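Local coordinates for neurotoxin (Clostridium botulinum, PDB 2QN0), which probably cleaves SNARE proteins as the zinc-dependent protease light chain of botulinum neurotoxin type C1, at residues P56-P61 with P161-I166; P67-Y72 with T253-Y258. All blocks are in the same frame, centred on the assembly; numbering follows the deposited sequence.

Interaction 1 of 2, residues P56-P61 with P161-I166; sequences PNLNKP and PRENII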
ATOM      1  N   PRO A  56      -3.351  22.270   5.968  1.00 36.85           N
ATOM      2  CA  PRO A  56      -2.269  21.708   5.157  1.00 35.65           C
ATOM      3  C   PRO A  56      -1.599  22.672   4.181  1.00 35.14           C
ATOM      4  O   PRO A  56      -2.221  23.608   3.673  1.00 34.88           O
ATOM      5  CB  PRO A  56      -2.950  20.543   4.444  1.00 34.78           C
ATOM      6  CG  PRO A  56      -4.340  21.048   4.254  1.00 36.06           C
ATOM      7  CD  PRO A  56      -4.643  21.657   5.607  1.00 35.93           C
ATOM      8  N   ASN A  57      -0.321  22.421   3.930  1.00 34.26           N
ATOM      9  CA  ASN A  57       0.479  23.225   3.015  1.00 35.19           C
ATOM     10  C   ASN A  57       1.407  22.262   2.280  1.00 34.14           C
ATOM     11  O   ASN A  57       2.144  21.504   2.910  1.00 34.65           O
ATOM     12  CB  ASN A  57       1.303  24.250   3.800  1.00 37.38           C
ATOM     13  CG  ASN A  57       1.997  25.252   2.901  1.00 40.64           C
ATOM     14  OD1 ASN A  57       2.683  24.879   1.950  1.00 42.65           O
ATOM     15  ND2 ASN A  57       1.828  26.535   3.202  1.00 42.75           N
ATOM     16  N   LEU A  58       1.371  22.288   0.951  1.00 32.82           N
ATOM     17  CA  LEU A  58       2.205  21.393   0.154  1.00 32.61           C
ATOM     18  C   LEU A  58       3.526  22.019  -0.289  1.00 33.40           C
ATOM     19  O   LEU A  58       4.252  21.442  -1.099  1.00 31.90           O
ATOM     20  CB  LEU A  58       1.425  20.907  -1.072  1.00 30.51           C
ATOM     21  CG  LEU A  58       0.102  20.193  -0.771  1.00 30.12           C
ATOM     22  CD1 LEU A  58      -0.575  19.783  -2.076  1.00 29.07           C
ATOM     23  CD2 LEU A  58       0.362  18.973   0.103  1.00 29.49           C
ATOM     24  N   ASN A  59       3.836  23.199   0.237  1.00 36.20           N
ATOM     25  CA  ASN A  59       5.081  23.876  -0.116  1.00 38.81           C
ATOM     26  C   ASN A  59       6.238  23.341   0.721  1.00 41.63           C
ATOM     27  O   ASN A  59       6.024  22.721   1.763  1.00 40.23           O
ATOM     28  CB  ASN A  59       4.939  25.387   0.092  1.00 38.51           C
ATOM     29  CG  ASN A  59       4.023  26.029  -0.934  1.00 37.07           C
ATOM     30  OD1 ASN A  59       4.345  26.082  -2.119  1.00 39.61           O
ATOM     31  ND2 ASN A  59       2.873  26.513  -0.483  1.00 37.12           N
ATOM     32  N   LYS A  60       7.462  23.577   0.259  1.00 46.15           N
ATOM     33  CA  LYS A  60       8.650  23.120   0.969  1.00 51.58           C
ATOM     34  C   LYS A  60       8.629  23.628   2.408  1.00 54.66           C
ATOM     35  O   LYS A  60       8.325  24.793   2.660  1.00 54.89           O
ATOM     36  CB  LYS A  60       9.912  23.620   0.260  1.00 53.38           C
ATOM     37  CG  LYS A  60      10.021  23.172  -1.193  1.00 56.30           C
ATOM     38  CD  LYS A  60      11.220  23.794  -1.908  1.00 59.05           C
ATOM     39  CE  LYS A  60      12.549  23.242  -1.409  1.00 60.18           C
ATOM     40  NZ  LYS A  60      12.823  23.578   0.015  1.00 62.00           N
ATOM     41  N   PRO A  61       8.939  22.750   3.375  1.00 57.88           N
ATOM     42  CA  PRO A  61       8.954  23.117   4.795  1.00 61.27           C
ATOM     43  C   PRO A  61      10.002  24.182   5.112  1.00 65.09           C
ATOM     44  O   PRO A  61      11.097  24.176   4.549  1.00 65.24           O
ATOM     45  CB  PRO A  61       9.260  21.791   5.490  1.00 60.62           C
ATOM     46  CG  PRO A  61       8.685  20.777   4.553  1.00 59.36           C
ATOM     47  CD  PRO A  61       9.133  21.300   3.214  1.00 58.50           C
ATOM     48  N   PRO A 161       0.449  11.483  -3.490  1.00 17.01           N
ATOM     49  CA  PRO A 161       1.328  11.770  -2.352  1.00 18.38           C
ATOM     50  C   PRO A 161       0.810  12.790  -1.351  1.00 18.29           C
ATOM     51  O   PRO A 161      -0.077  13.596  -1.646  1.00 17.92           O
ATOM     52  CB  PRO A 161       2.611  12.274  -3.016  1.00 18.24           C
ATOM     53  CG  PRO A 161       2.563  11.692  -4.386  1.00 19.33           C
ATOM     54  CD  PRO A 161       1.114  11.826  -4.756  1.00 17.48           C
ATOM     55  N   ARG A 162       1.386  12.743  -0.156  1.00 16.94           N
ATOM     56  CA  ARG A 162       1.052  13.697   0.886  1.00 19.05           C
ATOM     57  C   ARG A 162       2.036  14.843   0.651  1.00 19.70           C
ATOM     58  O   ARG A 162       2.457  15.066  -0.487  1.00 20.80           O
ATOM     59  CB  ARG A 162       1.265  13.085   2.271  1.00 17.97           C
ATOM     60  CG  ARG A 162       0.393  11.859   2.555  1.00 19.58           C
ATOM     61  CD  ARG A 162       0.352  11.582   4.050  1.00 21.47           C
ATOM     62  NE  ARG A 162      -0.377  10.364   4.402  1.00 23.86           N
ATOM     63  CZ  ARG A 162      -0.720  10.046   5.648  1.00 24.32           C
ATOM     64  NH1 ARG A 162      -0.403  10.857   6.650  1.00 26.24           N
ATOM     65  NH2 ARG A 162      -1.373   8.922   5.898  1.00 24.16           N
ATOM     66  N   GLU A 163       2.423  15.550   1.709  1.00 20.48           N
ATOM     67  CA  GLU A 163       3.354  16.669   1.568  1.00 22.50           C
ATOM     68  C   GLU A 163       4.664  16.306   0.865  1.00 22.65           C
ATOM     69  O   GLU A 163       5.047  16.955  -0.113  1.00 23.35           O
ATOM     70  CB  GLU A 163       3.655  17.291   2.939  1.00 23.44           C
ATOM     71  CG  GLU A 163       2.500  18.097   3.541  1.00 25.24           C
ATOM     72  CD  GLU A 163       1.428  17.237   4.197  1.00 26.27           C
ATOM     73  OE1 GLU A 163       1.538  15.994   4.157  1.00 27.87           O
ATOM     74  OE2 GLU A 163       0.469  17.810   4.761  1.00 26.10           O
ATOM     75  N   ASN A 164       5.353  15.279   1.356  1.00 21.63           N
ATOM     76  CA  ASN A 164       6.617  14.850   0.756  1.00 20.98           C
ATOM     77  C   ASN A 164       6.333  13.829  -0.346  1.00 22.25           C
ATOM     78  O   ASN A 164       5.970  12.686  -0.072  1.00 20.22           O
ATOM     79  CB  ASN A 164       7.530  14.232   1.824  1.00 22.34           C
ATOM     80  CG  ASN A 164       8.914  13.908   1.295  1.00 21.56           C
ATOM     81  OD1 ASN A 164       9.158  13.957   0.091  1.00 21.57           O
ATOM     82  ND2 ASN A 164       9.829  13.557   2.197  1.00 21.74           N
ATOM     83  N   ILE A 165       6.509  14.250  -1.593  1.00 21.13           N
ATOM     84  CA  ILE A 165       6.240  13.402  -2.745  1.00 21.35           C
ATOM     85  C   ILE A 165       7.067  12.122  -2.832  1.00 21.68           C
ATOM     86  O   ILE A 165       6.612  11.133  -3.405  1.00 22.89           O
ATOM     87  CB  ILE A 165       6.384  14.224  -4.053  1.00 20.68           C
ATOM     88  CG1 ILE A 165       5.290  15.296  -4.087  1.00 21.57           C
ATOM     89  CG2 ILE A 165       6.282  13.324  -5.276  1.00 20.49           C
ATOM     90  CD1 ILE A 165       5.389  16.263  -5.259  1.00 23.48           C
ATOM     91  N   ILE A 166       8.269  12.116  -2.263  1.00 20.55           N
ATOM     92  CA  ILE A 166       9.081  10.906  -2.333  1.00 20.43           C
ATOM     93  C   ILE A 166       9.095  10.089  -1.046  1.00 21.53           C
ATOM     94  O   ILE A 166      10.039   9.342  -0.783  1.00 21.19           O
ATOM     95  CB  ILE A 166      10.535  11.211  -2.765  1.00 20.84           C
ATOM     96  CG1 ILE A 166      11.163  12.252  -1.840  1.00 21.06           C
ATOM     97  CG2 ILE A 166      10.545  11.683  -4.211  1.00 22.98           C
ATOM     98  CD1 ILE A 166      12.631  12.524  -2.136  1.00 23.46           C
TER
HETATM   99  O   HOH W   1       0.692  20.367   5.584  1.00 29.09           O
HETATM  100  O   HOH W   2       4.537  18.890  -2.069  1.00 25.76           O

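Interaction 2 of 2, residues P67-Y72 with T253-Y258; sequences PKSGYY and TSNIFY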
ATOM      1  N   PRO A  67      17.279  14.631   8.226  1.00 64.12           N
ATOM      2  CA  PRO A  67      17.953  14.195   6.996  1.00 61.11           C
ATOM      3  C   PRO A  67      17.019  13.590   5.949  1.00 58.51           C
ATOM      4  O   PRO A  67      17.375  13.481   4.777  1.00 57.57           O
ATOM      5  CB  PRO A  67      18.969  13.178   7.507  1.00 61.29           C
ATOM      6  CG  PRO A  67      19.303  13.699   8.860  1.00 61.78           C
ATOM      7  CD  PRO A  67      17.942  14.046   9.404  1.00 63.06           C
ATOM      8  N   LYS A  68      15.827  13.196   6.387  1.00 55.82           N
ATOM      9  CA  LYS A  68      14.831  12.592   5.509  1.00 53.12           C
ATOM     10  C   LYS A  68      14.777  13.279   4.146  1.00 49.55           C
ATOM     11  O   LYS A  68      14.512  14.480   4.056  1.00 49.12           O
ATOM     12  CB  LYS A  68      13.454  12.662   6.173  1.00 55.82           C
ATOM     13  CG  LYS A  68      12.383  11.807   5.516  1.00 59.40           C
ATOM     14  CD  LYS A  68      12.698  10.325   5.650  1.00 62.18           C
ATOM     15  CE  LYS A  68      11.502   9.472   5.264  1.00 64.50           C
ATOM     16  NZ  LYS A  68      11.037   9.769   3.883  1.00 66.88           N
ATOM     17  N   SER A  69      15.036  12.514   3.090  1.00 45.10           N
ATOM     18  CA  SER A  69      15.006  13.048   1.732  1.00 40.91           C
ATOM     19  C   SER A  69      13.587  13.481   1.390  1.00 37.86           C
ATOM     20  O   SER A  69      12.627  12.756   1.663  1.00 35.48           O
ATOM     21  CB  SER A  69      15.468  11.987   0.729  1.00 41.31           C
ATOM     22  OG  SER A  69      16.793  11.564   1.003  1.00 42.16           O
ATOM     23  N   GLY A  70      13.455  14.661   0.792  1.00 34.67           N
ATOM     24  CA  GLY A  70      12.136  15.155   0.437  1.00 31.72           C
ATOM     25  C   GLY A  70      12.064  15.866  -0.903  1.00 30.26           C
ATOM     26  O   GLY A  70      13.067  16.361  -1.421  1.00 30.25           O
ATOM     27  N   TYR A  71      10.860  15.902  -1.463  1.00 27.57           N
ATOM     28  CA  TYR A  71      10.595  16.555  -2.740  1.00 25.73           C
ATOM     29  C   TYR A  71       9.238  17.216  -2.565  1.00 27.05           C
ATOM     30  O   TYR A  71       8.236  16.533  -2.342  1.00 23.61           O
ATOM     31  CB  TYR A  71      10.529  15.523  -3.867  1.00 26.27           C
ATOM     32  CG  TYR A  71      10.285  16.124  -5.232  1.00 26.53           C
ATOM     33  CD1 TYR A  71      11.347  16.546  -6.031  1.00 26.61           C
ATOM     34  CD2 TYR A  71       8.990  16.287  -5.721  1.00 26.61           C
ATOM     35  CE1 TYR A  71      11.124  17.115  -7.284  1.00 26.46           C
ATOM     36  CE2 TYR A  71       8.756  16.858  -6.974  1.00 26.82           C
ATOM     37  CZ  TYR A  71       9.829  17.267  -7.747  1.00 26.14           C
ATOM     38  OH  TYR A  71       9.606  17.821  -8.987  1.00 29.15           O
ATOM     39  N   TYR A  72       9.206  18.542  -2.661  1.00 26.76           N
ATOM     40  CA  TYR A  72       7.966  19.285  -2.469  1.00 28.60           C
ATOM     41  C   TYR A  72       7.540  20.115  -3.675  1.00 30.34           C
ATOM     42  O   TYR A  72       8.279  20.985  -4.134  1.00 30.81           O
ATOM     43  CB  TYR A  72       8.112  20.194  -1.246  1.00 29.38           C
ATOM     44  CG  TYR A  72       8.375  19.437   0.034  1.00 29.89           C
ATOM     45  CD1 TYR A  72       7.322  19.020   0.849  1.00 29.35           C
ATOM     46  CD2 TYR A  72       9.674  19.095   0.409  1.00 29.57           C
ATOM     47  CE1 TYR A  72       7.557  18.280   2.007  1.00 29.91           C
ATOM     48  CE2 TYR A  72       9.919  18.351   1.565  1.00 30.79           C
ATOM     49  CZ  TYR A  72       8.855  17.946   2.356  1.00 29.77           C
ATOM     50  OH  TYR A  72       9.088  17.204   3.490  1.00 31.03           O
ATOM     51  N   THR A 253      21.646   5.259   8.036  1.00 25.79           N
ATOM     52  CA  THR A 253      21.557   5.245   6.585  1.00 27.28           C
ATOM     53  C   THR A 253      21.975   6.639   6.139  1.00 30.29           C
ATOM     54  O   THR A 253      22.227   7.510   6.973  1.00 30.07           O
ATOM     55  CB  THR A 253      20.117   4.934   6.099  1.00 28.07           C
ATOM     56  OG1 THR A 253      20.129   4.720   4.681  1.00 26.99           O
ATOM     57  CG2 THR A 253      19.172   6.080   6.433  1.00 26.72           C
ATOM     58  N   SER A 254      22.066   6.854   4.834  1.00 32.30           N
ATOM     59  CA  SER A 254      22.454   8.163   4.336  1.00 36.03           C
ATOM     60  C   SER A 254      21.525   8.579   3.206  1.00 39.22           C
ATOM     61  O   SER A 254      21.356   7.848   2.225  1.00 38.12           O
ATOM     62  CB  SER A 254      23.913   8.134   3.875  1.00 36.01           C
ATOM     63  OG  SER A 254      24.145   7.077   2.965  1.00 41.44           O
ATOM     64  N   ASN A 255      20.913   9.751   3.364  1.00 41.35           N
ATOM     65  CA  ASN A 255      19.972  10.282   2.383  1.00 44.22           C
ATOM     66  C   ASN A 255      20.635  10.736   1.093  1.00 45.47           C
ATOM     67  O   ASN A 255      21.800  10.430   0.835  1.00 45.20           O
ATOM     68  CB  ASN A 255      19.176  11.446   2.983  1.00 42.43           C
ATOM     69  CG  ASN A 255      20.056  12.606   3.388  1.00 45.93           C
ATOM     70  OD1 ASN A 255      20.859  13.088   2.598  1.00 43.78           O
ATOM     71  ND2 ASN A 255      19.906  13.065   4.625  1.00 47.52           N
ATOM     72  N   ILE A 256      19.875  11.475   0.288  1.00 48.49           N
ATOM     73  CA  ILE A 256      20.344  11.977  -0.998  1.00 50.60           C
ATOM     74  C   ILE A 256      21.384  13.094  -0.881  1.00 52.32           C
ATOM     75  O   ILE A 256      21.991  13.489  -1.878  1.00 52.72           O
ATOM     76  CB  ILE A 256      19.157  12.487  -1.852  1.00 50.48           C
ATOM     77  CG1 ILE A 256      18.501  13.696  -1.180  1.00 50.16           C
ATOM     78  CG2 ILE A 256      18.125  11.383  -2.013  1.00 49.80           C
ATOM     79  CD1 ILE A 256      17.338  14.282  -1.967  1.00 49.43           C
ATOM     80  N   PHE A 257      21.582  13.597   0.335  1.00 54.23           N
ATOM     81  CA  PHE A 257      22.546  14.664   0.591  1.00 56.53           C
ATOM     82  C   PHE A 257      23.428  14.362   1.805  1.00 58.09           C
ATOM     83  O   PHE A 257      24.619  14.085   1.662  1.00 59.38           O
ATOM     84  CB  PHE A 257      21.823  15.995   0.821  1.00 57.37           C
ATOM     85  CG  PHE A 257      21.035  16.475  -0.365  1.00 58.30           C
ATOM     86  CD1 PHE A 257      21.647  16.650  -1.601  1.00 59.04           C
ATOM     87  CD2 PHE A 257      19.682  16.773  -0.240  1.00 58.88           C
ATOM     88  CE1 PHE A 257      20.923  17.115  -2.698  1.00 59.23           C
ATOM     89  CE2 PHE A 257      18.948  17.237  -1.329  1.00 59.14           C
ATOM     90  CZ  PHE A 257      19.570  17.409  -2.561  1.00 58.96           C
ATOM     91  N   TYR A 258      22.832  14.423   2.996  1.00 58.82           N
ATOM     92  CA  TYR A 258      23.541  14.173   4.253  1.00 59.35           C
ATOM     93  C   TYR A 258      24.314  12.859   4.284  1.00 57.52           C
ATOM     94  O   TYR A 258      24.161  12.009   3.408  1.00 57.70           O
ATOM     95  CB  TYR A 258      22.566  14.174   5.437  1.00 62.61           C
ATOM     96  CG  TYR A 258      21.844  15.480   5.699  1.00 67.18           C
ATOM     97  CD1 TYR A 258      21.171  15.684   6.902  1.00 68.76           C
ATOM     98  CD2 TYR A 258      21.821  16.503   4.750  1.00 68.57           C
ATOM     99  CE1 TYR A 258      20.492  16.869   7.159  1.00 70.02           C
ATOM    100  CE2 TYR A 258      21.141  17.696   4.997  1.00 70.25           C
ATOM    101  CZ  TYR A 258      20.480  17.870   6.204  1.00 70.35           C
ATOM    102  OH  TYR A 258      19.808  19.043   6.463  1.00 71.37           O
TER

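Interaction 1 of 2, residues P56-P61 with P161-I166
The carboxylate of Glu163 is the flat group that meets the other segment in this loop-to-loop contact of the clostridial zinc protease: a water joins it to the Asn57 backbone, while its CG lies against the carbonyl O of Asn57. The water takes the N-H of Asn57 and donates to Glu163 OE2 at 2.7 Å, and Pro56 CB lies 4.4 Å from the same OE2. Ser51 OG and Asn53 ND2, earlier in the chain, also bond OE2, which makes three hydrogen-bonding partners with the water. The first torsion of Glu163 (chi1 -72°) sets CG beside its backbone N and 3.5 Å from Asn57 O; the bend at chi2 (80°) then turns the carboxylate toward the water and Ser51. The Leu58 side chain crosses that of Glu163 at about a right angle and touches with one methyl, CD2, 4.1 Å from Glu163 CG. A second water bridges the backbones, donating to both Leu58 O and Glu163 O. An Asx turn probably stiffens the 56-61 side: Asn57 OD1 accepts from two donors of Asn59, the backbone N in the carbonyl plane at 2.7 Å and the side-chain ND2 tilted 27° from that plane at 2.9 Å.

Interaction 2 of 2, residues P67-Y72 with T253-Y258
Pro67 and Tyr258 meet at about a right angle, the pyrrolidine ring of the proline coming obliquely against the tyrosine ring so that Pro67 CG lies 3.4 Å from Tyr258 CD1. Pro67 follows a cis peptide bond. This is surface packing between two loops of the clostridial neurotoxin zinc protease. Deeper in the contact Ser69 turns its hydroxyl to the backbone of the 253-258 segment: OG accepts from Ile256 N at 3.2 Å in a nearly straight bond (163° at the hydrogen). Its first torsion, chi1 -60°, swings OG beside its own backbone N and over to this loop. Ile256 flanks the same hydroxyl with its branches, CG2 standing 3.3 Å from Ser69 OG, so a polar bond and an apolar flank share one small side chain. Asn255 inserts between these two places. Its CB lies 3.1 Å from Ser69 OG, while its ND2 reaches to within 2.6 Å of Pro67 O. On the far end of that amide, OD1 approaches the N of Phe257 as an Asx turn in the strand connection, although the distance is too short to be trusted in detail. Residues 254-258 lie in the loop between strands 248-253 and 261-266, and Tyr261 at the start of the latter touches both Pro67 and Asn255; the other segment belongs to the long loop between strand 43-46 and helix 80-97.

In the fold
Along the chain the four segments alternate: 56-61, 67-72, 161-166, then 253-258. Interactions 1 and 2 draw one segment each from the long loop between strand 43-46 and helix 80-97, and their centres lie 14 Å apart on the same side of the chain's centre. They also touch directly, for Ile165 N probably hydrogen-bonds to Tyr71 O and Asn164 ND2 probably hydrogen-bonds to Ser69 O. The 161-166 loop follows strand 156-159, neighbour of 43-46 in the mixed sheet. The long loop thus links the sheet side to strands 248-253 and 261-266, at the surface of the protease, with the side chains of Arg162 and Lys68 about 12 and 10 Å from the zinc ion.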